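Local coordinates for protein L-lysine 6-monooxygenase (Pseudomonas syringae pv. tomato, PDB 5CQF) that probably hydroxylates the side-chain amine of L-lysine in siderophore biosynthesis, as an FAD- and NADP-dependent monooxygenase, at residues H71-D76 against F87-Y92; E222-D227 against R305-T310; I316-H321 against R327-D332; R380-A385 against A416-R421. One frame throughout, in Å; residues are numbered along the deposited sequence.

Interaction 1: H71-D76 against F87-Y92; sequences HHVFRD and FSFAMY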
# COMPACT_ATOMS: atom_id res chain seq x y z
N HIS A 71 -5.70 10.34 -8.10
CA HIS A 71 -6.38 9.64 -9.17
C HIS A 71 -5.39 9.15 -10.21
O HIS A 71 -4.20 9.53 -10.24
CB HIS A 71 -7.46 10.52 -9.81
CG HIS A 71 -6.97 11.79 -10.41
ND1 HIS A 71 -6.12 11.82 -11.50
CD2 HIS A 71 -7.24 13.08 -10.11
CE1 HIS A 71 -5.88 13.07 -11.83
NE2 HIS A 71 -6.55 13.86 -11.02
N HIS A 72 -5.90 8.31 -11.09
CA HIS A 72 -5.07 7.67 -12.07
C HIS A 72 -4.56 8.73 -13.06
O HIS A 72 -5.22 9.71 -13.36
CB HIS A 72 -5.83 6.54 -12.76
CG HIS A 72 -4.94 5.61 -13.46
ND1 HIS A 72 -4.58 5.79 -14.77
CD2 HIS A 72 -4.21 4.57 -12.99
CE1 HIS A 72 -3.69 4.87 -15.10
NE2 HIS A 72 -3.44 4.13 -14.04
N VAL A 73 -3.37 8.47 -13.57
CA VAL A 73 -2.66 9.37 -14.47
C VAL A 73 -3.37 9.55 -15.85
O VAL A 73 -3.20 10.54 -16.47
CB VAL A 73 -1.18 8.91 -14.50
CG1 VAL A 73 -0.96 7.73 -15.44
CG2 VAL A 73 -0.24 10.05 -14.80
N PHE A 74 -4.24 8.64 -16.27
CA PHE A 74 -5.04 8.81 -17.48
C PHE A 74 -6.11 9.86 -17.39
O PHE A 74 -6.63 10.31 -18.41
CB PHE A 74 -5.78 7.52 -17.85
CG PHE A 74 -4.91 6.41 -18.36
CD1 PHE A 74 -3.71 6.66 -19.01
CD2 PHE A 74 -5.31 5.10 -18.20
CE1 PHE A 74 -2.92 5.62 -19.46
CE2 PHE A 74 -4.55 4.06 -18.68
CZ PHE A 74 -3.34 4.31 -19.30
N ARG A 75 -6.45 10.24 -16.17
CA ARG A 75 -7.52 11.18 -15.93
C ARG A 75 -6.92 12.58 -15.89
O ARG A 75 -6.93 13.26 -14.85
CB ARG A 75 -8.27 10.78 -14.67
CG ARG A 75 -8.83 9.38 -14.86
CD ARG A 75 -9.73 8.85 -13.73
NE ARG A 75 -10.75 9.80 -13.40
CZ ARG A 75 -11.11 10.14 -12.16
NH1 ARG A 75 -10.52 9.58 -11.10
NH2 ARG A 75 -12.06 11.06 -12.00
N ASP A 76 -6.40 12.97 -17.06
CA ASP A 76 -5.71 14.22 -17.33
C ASP A 76 -6.65 15.12 -18.12
O ASP A 76 -7.86 14.86 -18.16
CB ASP A 76 -4.38 13.96 -18.07
CG ASP A 76 -4.53 13.34 -19.48
OD1 ASP A 76 -5.56 13.50 -20.14
OD2 ASP A 76 -3.59 12.66 -19.93
N PHE A 87 -1.43 16.49 -26.06
CA PHE A 87 -1.40 17.10 -24.72
C PHE A 87 -1.61 16.13 -23.55
O PHE A 87 -1.80 16.55 -22.42
CB PHE A 87 -2.42 18.21 -24.69
CG PHE A 87 -2.37 19.07 -25.92
CD1 PHE A 87 -1.26 19.88 -26.17
CD2 PHE A 87 -3.39 19.03 -26.85
CE1 PHE A 87 -1.18 20.67 -27.31
CE2 PHE A 87 -3.33 19.82 -27.98
CZ PHE A 87 -2.22 20.63 -28.22
N SER A 88 -1.53 14.84 -23.82
CA SER A 88 -1.64 13.82 -22.79
C SER A 88 -0.49 13.87 -21.79
O SER A 88 0.57 14.38 -22.10
CB SER A 88 -1.72 12.44 -23.44
OG SER A 88 -0.47 12.07 -23.98
N PHE A 89 -0.72 13.36 -20.59
CA PHE A 89 0.28 13.33 -19.56
C PHE A 89 1.42 12.40 -19.98
O PHE A 89 2.56 12.64 -19.63
CB PHE A 89 -0.34 12.82 -18.27
CG PHE A 89 0.51 13.03 -17.05
CD1 PHE A 89 0.54 14.25 -16.42
CD2 PHE A 89 1.28 12.03 -16.55
CE1 PHE A 89 1.32 14.46 -15.32
CE2 PHE A 89 2.05 12.22 -15.42
CZ PHE A 89 2.06 13.45 -14.80
N ALA A 90 1.12 11.33 -20.69
CA ALA A 90 2.15 10.47 -21.24
C ALA A 90 3.08 11.24 -22.18
O ALA A 90 4.29 11.11 -22.08
CB ALA A 90 1.53 9.30 -21.95
N MSE A 91 2.54 12.05 -23.08
CA MSE A 91 3.36 12.93 -23.90
C MSE A 91 4.12 13.94 -23.09
O MSE A 91 5.24 14.31 -23.44
CB MSE A 91 2.52 13.75 -24.86
CG MSE A 91 1.98 12.93 -26.01
SE MSE A 91 3.41 12.51 -27.33
CE MSE A 91 3.59 14.25 -28.25
N TYR A 92 3.52 14.46 -22.03
CA TYR A 92 4.26 15.33 -21.10
C TYR A 92 5.44 14.61 -20.47
O TYR A 92 6.53 15.15 -20.41
CB TYR A 92 3.34 15.86 -20.00
CG TYR A 92 4.00 16.46 -18.83
CD1 TYR A 92 4.62 17.68 -18.90
CD2 TYR A 92 4.00 15.81 -17.64
CE1 TYR A 92 5.22 18.24 -17.81
CE2 TYR A 92 4.59 16.34 -16.52
CZ TYR A 92 5.19 17.56 -16.61
OH TYR A 92 5.77 18.06 -15.46
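D76 and F89 make the one hydrogen bond that joins these two segments. The backbone N of F89 donates to D76 OD2 at 3.0 Å, with an N-H...O angle of 167°. The bond is straight at the hydrogen, but the donor sits above the carboxylate plane, 41° out of it. D76 CG stands between its own backbone N and carbonyl carbon (chi1 65°), which turns the carboxylate toward the start of helix 89-96. D76 OD2 also lies 3.7 Å from S88 CA. The second oxygen, OD1, accepts from the backbone N of V78 and of T79, just beyond the segment. Beside this polar contact, V73 lies next to F89, but the detail of this packing is doubtful.

S88 holds the N-cap position, and its OG accepts from the N of M91, a selenomethionine, at 3.1 Å. On the other segment, H72 to R75 form a type I turn closed by R75 N to H72 O at 3.1 Å. H72 O takes a second bond, from H71 ND1, on the opposite face of its plane. H72 ND1 accepts from F74 N at 3.2 Å. Farther out, W114 and Y117 of helix 111-125 pack on the F89 ring, and V73 also packs on F74 of a second subunit. The carboxylate of D76 is buried and takes backbone N-H groups at both oxygens. Its charge lies at the N-terminal end of a helix, where it would probably be favoured by the helix dipole.

Interaction 2: E222-D227 against R305-T310; sequences ELVSRD and RTRLHT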
# COMPACT_ATOMS: atom_id res chain seq x y z
N GLU A 222 -0.39 22.72 6.54
CA GLU A 222 0.64 23.66 6.17
C GLU A 222 1.00 24.49 7.40
O GLU A 222 2.19 24.78 7.66
CB GLU A 222 0.20 24.51 5.00
CG GLU A 222 1.15 25.68 4.67
CD GLU A 222 2.47 25.27 4.03
OE1 GLU A 222 2.54 24.20 3.38
OE2 GLU A 222 3.45 26.05 4.16
N LEU A 223 -0.01 24.86 8.19
CA LEU A 223 0.27 25.64 9.39
C LEU A 223 1.11 24.85 10.40
O LEU A 223 2.14 25.36 10.85
CB LEU A 223 -1.00 26.12 10.04
CG LEU A 223 -1.83 27.10 9.24
CD1 LEU A 223 -3.12 27.34 10.00
CD2 LEU A 223 -1.09 28.42 8.99
N VAL A 224 0.68 23.65 10.78
CA VAL A 224 1.47 22.88 11.74
C VAL A 224 2.81 22.44 11.13
O VAL A 224 3.72 22.10 11.86
CB VAL A 224 0.75 21.63 12.31
CG1 VAL A 224 -0.51 22.02 13.06
CG2 VAL A 224 0.44 20.63 11.21
N SER A 225 2.94 22.46 9.81
CA SER A 225 4.23 22.17 9.18
C SER A 225 5.21 23.32 9.25
O SER A 225 6.39 23.10 9.25
CB SER A 225 4.07 21.81 7.70
OG SER A 225 3.45 20.56 7.58
N ARG A 226 4.74 24.55 9.26
CA ARG A 226 5.64 25.66 9.04
C ARG A 226 6.36 26.08 10.30
O ARG A 226 7.36 26.75 10.22
CB ARG A 226 4.88 26.86 8.51
CG ARG A 226 4.47 26.73 7.07
CD ARG A 226 5.42 27.44 6.13
NE ARG A 226 4.64 28.15 5.12
CZ ARG A 226 4.59 29.47 4.97
NH1 ARG A 226 3.84 29.97 4.00
NH2 ARG A 226 5.30 30.29 5.75
N ASP A 227 5.85 25.70 11.46
CA ASP A 227 6.31 26.28 12.71
C ASP A 227 5.89 25.38 13.85
O ASP A 227 4.70 25.13 14.03
CB ASP A 227 5.69 27.67 12.87
CG ASP A 227 6.13 28.39 14.13
OD1 ASP A 227 6.52 27.71 15.11
OD2 ASP A 227 6.07 29.65 14.15
N ARG A 305 3.96 17.58 22.48
CA ARG A 305 3.18 18.62 21.83
C ARG A 305 1.88 18.06 21.30
O ARG A 305 1.89 17.22 20.42
CB ARG A 305 3.98 19.24 20.69
CG ARG A 305 5.07 20.16 21.18
CD ARG A 305 6.02 20.58 20.07
NE ARG A 305 6.76 19.43 19.56
CZ ARG A 305 6.80 19.04 18.29
NH1 ARG A 305 6.17 19.74 17.34
NH2 ARG A 305 7.51 17.97 17.96
N THR A 306 0.75 18.49 21.85
CA THR A 306 -0.55 18.21 21.24
C THR A 306 -1.08 19.55 20.71
O THR A 306 -1.50 20.39 21.48
CB THR A 306 -1.52 17.56 22.25
OG1 THR A 306 -1.52 18.30 23.49
CG2 THR A 306 -1.10 16.08 22.54
N ARG A 307 -1.00 19.75 19.39
CA ARG A 307 -1.11 21.09 18.79
C ARG A 307 -2.29 21.29 17.84
O ARG A 307 -2.45 22.38 17.29
CB ARG A 307 0.15 21.39 18.01
CG ARG A 307 1.37 21.57 18.87
CD ARG A 307 2.51 22.18 18.09
NE ARG A 307 3.01 21.42 16.93
CZ ARG A 307 3.04 21.86 15.66
NH1 ARG A 307 3.59 21.12 14.72
NH2 ARG A 307 2.51 23.04 15.33
N LEU A 308 -3.07 20.24 17.62
CA LEU A 308 -4.29 20.30 16.86
C LEU A 308 -5.44 20.00 17.80
O LEU A 308 -5.46 18.94 18.42
CB LEU A 308 -4.26 19.27 15.74
CG LEU A 308 -5.57 19.17 14.95
CD1 LEU A 308 -5.83 20.48 14.21
CD2 LEU A 308 -5.54 18.00 13.97
N HIS A 309 -6.40 20.92 17.92
CA HIS A 309 -7.57 20.73 18.77
C HIS A 309 -8.82 20.67 17.89
O HIS A 309 -9.05 21.58 17.07
CB HIS A 309 -7.69 21.89 19.74
CG HIS A 309 -6.43 22.14 20.52
ND1 HIS A 309 -6.18 21.52 21.72
CD2 HIS A 309 -5.36 22.91 20.26
CE1 HIS A 309 -5.00 21.90 22.17
NE2 HIS A 309 -4.48 22.75 21.30
N THR A 310 -9.61 19.62 18.06
CA THR A 310 -10.79 19.40 17.24
C THR A 310 -12.11 19.72 17.98
O THR A 310 -12.26 19.34 19.12
CB THR A 310 -10.75 17.96 16.74
OG1 THR A 310 -9.66 17.84 15.82
CG2 THR A 310 -12.01 17.59 16.01
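R307 CG lies anti to its carbonyl carbon (chi1 -68°), and the chain bends at chi3 (-61°), which carries the guanidinium to the end of helix 214-226. There R307 NH1 donates to V224 O at 3.0 Å. The bond is nearly straight, at 178°, and the oxygen lies in the guanidinium plane, at its edge. The donor is slightly tilted from the carbonyl plane. R307 NH2 is 3.3 Å from D227 O, which approaches the guanidinium obliquely. The V224 side chain crosses that of R307, with V224 CB 3.8 Å from R307 NH1.

Other residues fix the rest of the guanidinium. NE forms a salt bridge with D300 at the end of helix 287-302, and NH2 donates to I230 O. R307 thus links two helices to the loop that leads into strand 231-235. In the helix itself, R226 NE pairs with E222 OE2 at 2.6 Å, one turn back.

Strand 308-311 is the edge strand of a parallel five-stranded sheet, next to strand 231-235. The turn between strand 206-210 and helix 214-226 has a GxGxxA-like sequence. This is consistent with a Rossmann-type dinucleotide-binding fold, with R307, just ahead of the edge strand, tying it to the C-terminal end of that helix.

Interaction 3: I316-H321 against R327-D332; sequences ISAIEH and RVELTD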
# COMPACT_ATOMS: atom_id res chain seq x y z
N ILE A 316 -19.55 28.68 14.87
CA ILE A 316 -19.11 29.93 15.45
C ILE A 316 -20.35 30.78 15.60
O ILE A 316 -21.01 31.12 14.62
CB ILE A 316 -18.08 30.63 14.55
CG1 ILE A 316 -16.85 29.72 14.40
CG2 ILE A 316 -17.70 31.99 15.12
CD1 ILE A 316 -15.63 30.39 13.82
N SER A 317 -20.67 31.08 16.85
CA SER A 317 -21.87 31.79 17.24
C SER A 317 -21.59 33.27 17.56
O SER A 317 -22.51 34.07 17.65
CB SER A 317 -22.47 31.09 18.46
OG SER A 317 -21.53 31.07 19.53
N ALA A 318 -20.33 33.61 17.79
CA ALA A 318 -19.88 35.01 17.90
C ALA A 318 -18.37 35.11 17.69
O ALA A 318 -17.63 34.20 18.01
CB ALA A 318 -20.27 35.61 19.25
N ILE A 319 -17.93 36.25 17.16
CA ILE A 319 -16.51 36.51 16.95
C ILE A 319 -16.27 38.01 16.98
O ILE A 319 -17.07 38.78 16.44
CB ILE A 319 -16.05 35.92 15.59
CG1 ILE A 319 -14.60 36.29 15.30
CG2 ILE A 319 -16.93 36.38 14.45
CD1 ILE A 319 -13.97 35.45 14.21
N GLU A 320 -15.19 38.45 17.61
CA GLU A 320 -14.81 39.84 17.53
C GLU A 320 -13.32 40.00 17.48
O GLU A 320 -12.58 39.19 18.04
CB GLU A 320 -15.42 40.68 18.67
CG GLU A 320 -15.12 40.22 20.08
CD GLU A 320 -15.74 41.16 21.14
OE1 GLU A 320 -16.66 40.70 21.86
OE2 GLU A 320 -15.30 42.34 21.25
N HIS A 321 -12.89 41.04 16.78
CA HIS A 321 -11.50 41.39 16.65
C HIS A 321 -11.18 42.33 17.80
O HIS A 321 -11.78 43.39 17.93
CB HIS A 321 -11.30 42.05 15.29
CG HIS A 321 -9.87 42.23 14.88
ND1 HIS A 321 -9.45 43.28 14.09
CD2 HIS A 321 -8.76 41.50 15.14
CE1 HIS A 321 -8.15 43.18 13.88
NE2 HIS A 321 -7.71 42.11 14.50
N ARG A 327 -11.64 36.77 19.60
CA ARG A 327 -12.36 36.08 20.64
C ARG A 327 -13.53 35.37 19.95
O ARG A 327 -14.44 36.01 19.41
CB ARG A 327 -12.84 37.07 21.70
CG ARG A 327 -13.44 36.45 22.96
CD ARG A 327 -14.12 37.52 23.83
NE ARG A 327 -14.98 37.01 24.92
CZ ARG A 327 -16.19 36.45 24.78
NH1 ARG A 327 -16.75 36.26 23.57
NH2 ARG A 327 -16.85 36.05 25.86
N VAL A 328 -13.49 34.04 19.93
CA VAL A 328 -14.43 33.25 19.14
C VAL A 328 -15.29 32.38 20.02
O VAL A 328 -14.77 31.60 20.84
CB VAL A 328 -13.69 32.35 18.15
CG1 VAL A 328 -14.68 31.68 17.22
CG2 VAL A 328 -12.68 33.15 17.34
N GLU A 329 -16.60 32.52 19.88
CA GLU A 329 -17.51 31.70 20.66
C GLU A 329 -18.00 30.58 19.79
O GLU A 329 -18.58 30.83 18.73
CB GLU A 329 -18.72 32.52 21.17
CG GLU A 329 -19.63 31.73 22.11
CD GLU A 329 -20.97 32.40 22.36
OE1 GLU A 329 -21.79 32.52 21.41
OE2 GLU A 329 -21.22 32.79 23.52
N LEU A 330 -17.80 29.35 20.27
CA LEU A 330 -18.35 28.15 19.63
C LEU A 330 -19.58 27.64 20.36
O LEU A 330 -19.64 27.67 21.59
CB LEU A 330 -17.32 27.02 19.63
CG LEU A 330 -15.93 27.25 19.06
CD1 LEU A 330 -15.17 25.94 18.91
CD2 LEU A 330 -16.02 27.96 17.72
N THR A 331 -20.53 27.13 19.60
CA THR A 331 -21.68 26.49 20.17
C THR A 331 -21.77 25.08 19.59
O THR A 331 -21.76 24.89 18.37
CB THR A 331 -22.95 27.32 19.86
OG1 THR A 331 -22.86 28.56 20.55
CG2 THR A 331 -24.22 26.61 20.30
N ASP A 332 -21.81 24.08 20.48
CA ASP A 332 -22.09 22.72 20.07
C ASP A 332 -23.57 22.65 19.72
O ASP A 332 -24.41 22.91 20.55
CB ASP A 332 -21.76 21.74 21.18
CG ASP A 332 -22.20 20.33 20.87
OD1 ASP A 332 -23.27 20.15 20.22
OD2 ASP A 332 -21.49 19.38 21.27
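Two successive residues, S317 and A318, sit opposite the single residue E329, so the antiparallel pairing of these strands carries a classic beta bulge. E329 O takes S317 N at 2.8 Å and, more weakly, A318 N at 3.4 Å. The extra residue shifts the register by one: I316 pairs with L330, whereas A318 pairs with E329.

The S317 side chain marks the bulge. Its OG stands between the backbone N and the carbonyl carbon (chi1 59°) and points across to the partner strand. S317 OG is modelled 2.4 Å from E329 OE1, too short for the detail to be trusted. S317 OG also accepts from T331 OG1 at 3.0 Å. The E329 chain is extended, with CG anti to the backbone N (chi1 -174°), and this brings its carboxylate to S317 OG.

Past the bulge the ladder is regular. E329 N donates to A318 O at 2.7 Å with an angle of 174°. E320 and R327 form the next hydrogen-bonded pair, through R327 N to E320 O at 3.0 Å and E320 N to R327 O. Their side chains share a face with A318 and E329.

The other face is apolar. I316 CG2 meets V328 CG1 at 3.7 Å, and I316 CG1 reaches L330 CD2 at 3.8 Å. I319 lies beside V328, both pointing the same way. F178 of helix 176-179 packs on I316 and I319, and L208 of strand 206-210 on I316 and V328. Strand 338-343 continues the sheet beyond 325-332. The contact is a bulged beta hairpin, forming two strands of a three-stranded antiparallel meander with one apolar face and one carrying mainly polar side chains.

Interaction 4: R380-A385 against A416-R421; sequences RDYRVA and ALRAGR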
# COMPACT_ATOMS: atom_id res chain seq x y z
N ARG A 380 -28.08 18.95 -19.89
CA ARG A 380 -27.07 17.91 -19.63
C ARG A 380 -25.73 18.18 -20.34
O ARG A 380 -24.65 17.72 -19.90
CB ARG A 380 -27.64 16.52 -20.02
CG ARG A 380 -26.67 15.35 -19.90
CD ARG A 380 -26.25 15.11 -18.46
NE ARG A 380 -25.18 14.13 -18.34
CZ ARG A 380 -23.87 14.38 -18.46
NH1 ARG A 380 -23.39 15.60 -18.72
NH2 ARG A 380 -23.01 13.37 -18.32
N ASP A 381 -25.83 18.92 -21.45
CA ASP A 381 -24.68 19.40 -22.24
C ASP A 381 -24.18 20.78 -21.84
O ASP A 381 -23.53 21.46 -22.65
CB ASP A 381 -25.07 19.44 -23.73
CG ASP A 381 -25.18 18.07 -24.32
OD1 ASP A 381 -24.18 17.32 -24.26
OD2 ASP A 381 -26.26 17.75 -24.84
N TYR A 382 -24.55 21.23 -20.64
CA TYR A 382 -24.03 22.46 -20.05
C TYR A 382 -24.49 23.75 -20.77
O TYR A 382 -23.89 24.80 -20.59
CB TYR A 382 -22.49 22.34 -19.94
CG TYR A 382 -22.08 21.09 -19.15
CD1 TYR A 382 -22.23 21.04 -17.77
CD2 TYR A 382 -21.63 19.95 -19.79
CE1 TYR A 382 -21.91 19.91 -17.04
CE2 TYR A 382 -21.28 18.81 -19.06
CZ TYR A 382 -21.42 18.79 -17.69
OH TYR A 382 -21.10 17.66 -16.94
N ARG A 383 -25.58 23.65 -21.54
CA ARG A 383 -26.13 24.79 -22.29
C ARG A 383 -27.17 25.51 -21.45
O ARG A 383 -27.97 24.87 -20.75
CB ARG A 383 -26.75 24.35 -23.62
CG ARG A 383 -26.86 25.51 -24.60
CD ARG A 383 -27.44 25.10 -25.95
NE ARG A 383 -28.13 26.20 -26.63
CZ ARG A 383 -29.33 26.72 -26.28
NH1 ARG A 383 -30.00 26.26 -25.22
NH2 ARG A 383 -29.86 27.72 -27.00
N VAL A 384 -27.15 26.83 -21.52
CA VAL A 384 -28.11 27.63 -20.77
C VAL A 384 -29.34 27.83 -21.64
O VAL A 384 -29.21 28.19 -22.82
CB VAL A 384 -27.58 29.03 -20.42
CG1 VAL A 384 -28.57 29.73 -19.50
CG2 VAL A 384 -26.22 28.96 -19.76
N ALA A 385 -30.52 27.62 -21.07
CA ALA A 385 -31.76 27.70 -21.84
C ALA A 385 -32.14 29.18 -21.89
O ALA A 385 -32.02 29.88 -20.89
CB ALA A 385 -32.86 26.85 -21.24
N ALA A 416 -12.11 17.29 -19.35
CA ALA A 416 -11.83 16.73 -20.68
C ALA A 416 -13.10 16.33 -21.35
O ALA A 416 -13.27 16.58 -22.51
CB ALA A 416 -10.92 15.54 -20.58
N LEU A 417 -13.99 15.70 -20.60
CA LEU A 417 -15.26 15.17 -21.15
C LEU A 417 -16.24 16.28 -21.50
O LEU A 417 -16.86 16.25 -22.56
CB LEU A 417 -15.88 14.16 -20.19
CG LEU A 417 -14.99 12.89 -20.03
CD1 LEU A 417 -15.48 11.97 -18.93
CD2 LEU A 417 -14.97 12.10 -21.32
N ARG A 418 -16.33 17.25 -20.61
CA ARG A 418 -17.13 18.42 -20.86
C ARG A 418 -16.65 19.15 -22.09
O ARG A 418 -17.46 19.56 -22.92
CB ARG A 418 -17.10 19.40 -19.68
CG ARG A 418 -17.84 18.93 -18.45
CD ARG A 418 -18.27 20.09 -17.58
NE ARG A 418 -17.14 20.88 -17.09
CZ ARG A 418 -16.46 20.61 -15.98
NH1 ARG A 418 -16.74 19.56 -15.24
NH2 ARG A 418 -15.47 21.39 -15.60
N ALA A 419 -15.34 19.34 -22.21
CA ALA A 419 -14.76 20.01 -23.38
C ALA A 419 -15.22 19.36 -24.66
O ALA A 419 -15.48 20.04 -25.63
CB ALA A 419 -13.24 20.00 -23.32
N GLY A 420 -15.31 18.03 -24.68
CA GLY A 420 -15.81 17.33 -25.86
C GLY A 420 -17.27 17.67 -26.20
O GLY A 420 -17.60 17.96 -27.34
N ARG A 421 -18.12 17.62 -25.20
CA ARG A 421 -19.53 17.92 -25.36
C ARG A 421 -19.77 19.37 -25.79
O ARG A 421 -20.65 19.63 -26.61
CB ARG A 421 -20.28 17.71 -24.04
CG ARG A 421 -20.45 16.26 -23.63
CD ARG A 421 -21.72 16.10 -22.79
NE ARG A 421 -21.76 14.81 -22.09
CZ ARG A 421 -22.85 14.07 -21.90
NH1 ARG A 421 -24.03 14.49 -22.35
NH2 ARG A 421 -22.76 12.91 -21.27
O HOH W 1 -18.84 17.22 -15.59
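The guanidinium groups of R380 and R421 lie flat on each other, with centres 3.6 Å apart and planes 22° from parallel. NH2 of R421 sits over one face of the R380 group, offset toward its rim. The NH2 atoms of R380 and R421 are 3.0 Å apart and are both donors, so no hydrogen bond joins them. R380 bends at chi2 (65°) to reach this place, while R421 runs extended from CG to NE and crosses it at about a right angle.

D381 meets the edge of the R421 group. D381 OD1 lies 3.4 Å from R421 NH1 in a weak, long salt bridge, and 3.1 Å from R421 CD.

Y382 turns the face of its ring to R418. CD of R418 stands 3.6 Å from the centroid of the Y382 ring, a CH-pi contact, and the R418 guanidinium is tilted steeply to the ring. The opposite face has R380 O above it. A water bridges Y382 OH at 2.7 Å and R418 NH1 at 3.2 Å, and R418 NE donates to N397.

Two like charges meet in the arginine stack. D381 on R421 and D260, in a salt bridge with R380 NE, probably offset their repulsion.

In the fold
Interaction 1 comes first along the chain. It closes a short loop without helix or strand, between helices 57-64 and 89-96. Interaction 2 then closes a long excursion, about half of it helical, from helix 214-226 to the edge strand 308-311. Strand 314-322 follows directly and opens the hairpin of interaction 3, whose nearest atoms lie about 7 Å from interaction 2. Interaction 4 joins the loop before strand 393-396 to helix 412-428. All four run in series, so none nests or crosses. Interactions 1 and 4 touch where the backbone O of D76 packs on A416, whereas interactions 2 and 3 share a region on the opposite side of the chain's centre from interaction 4.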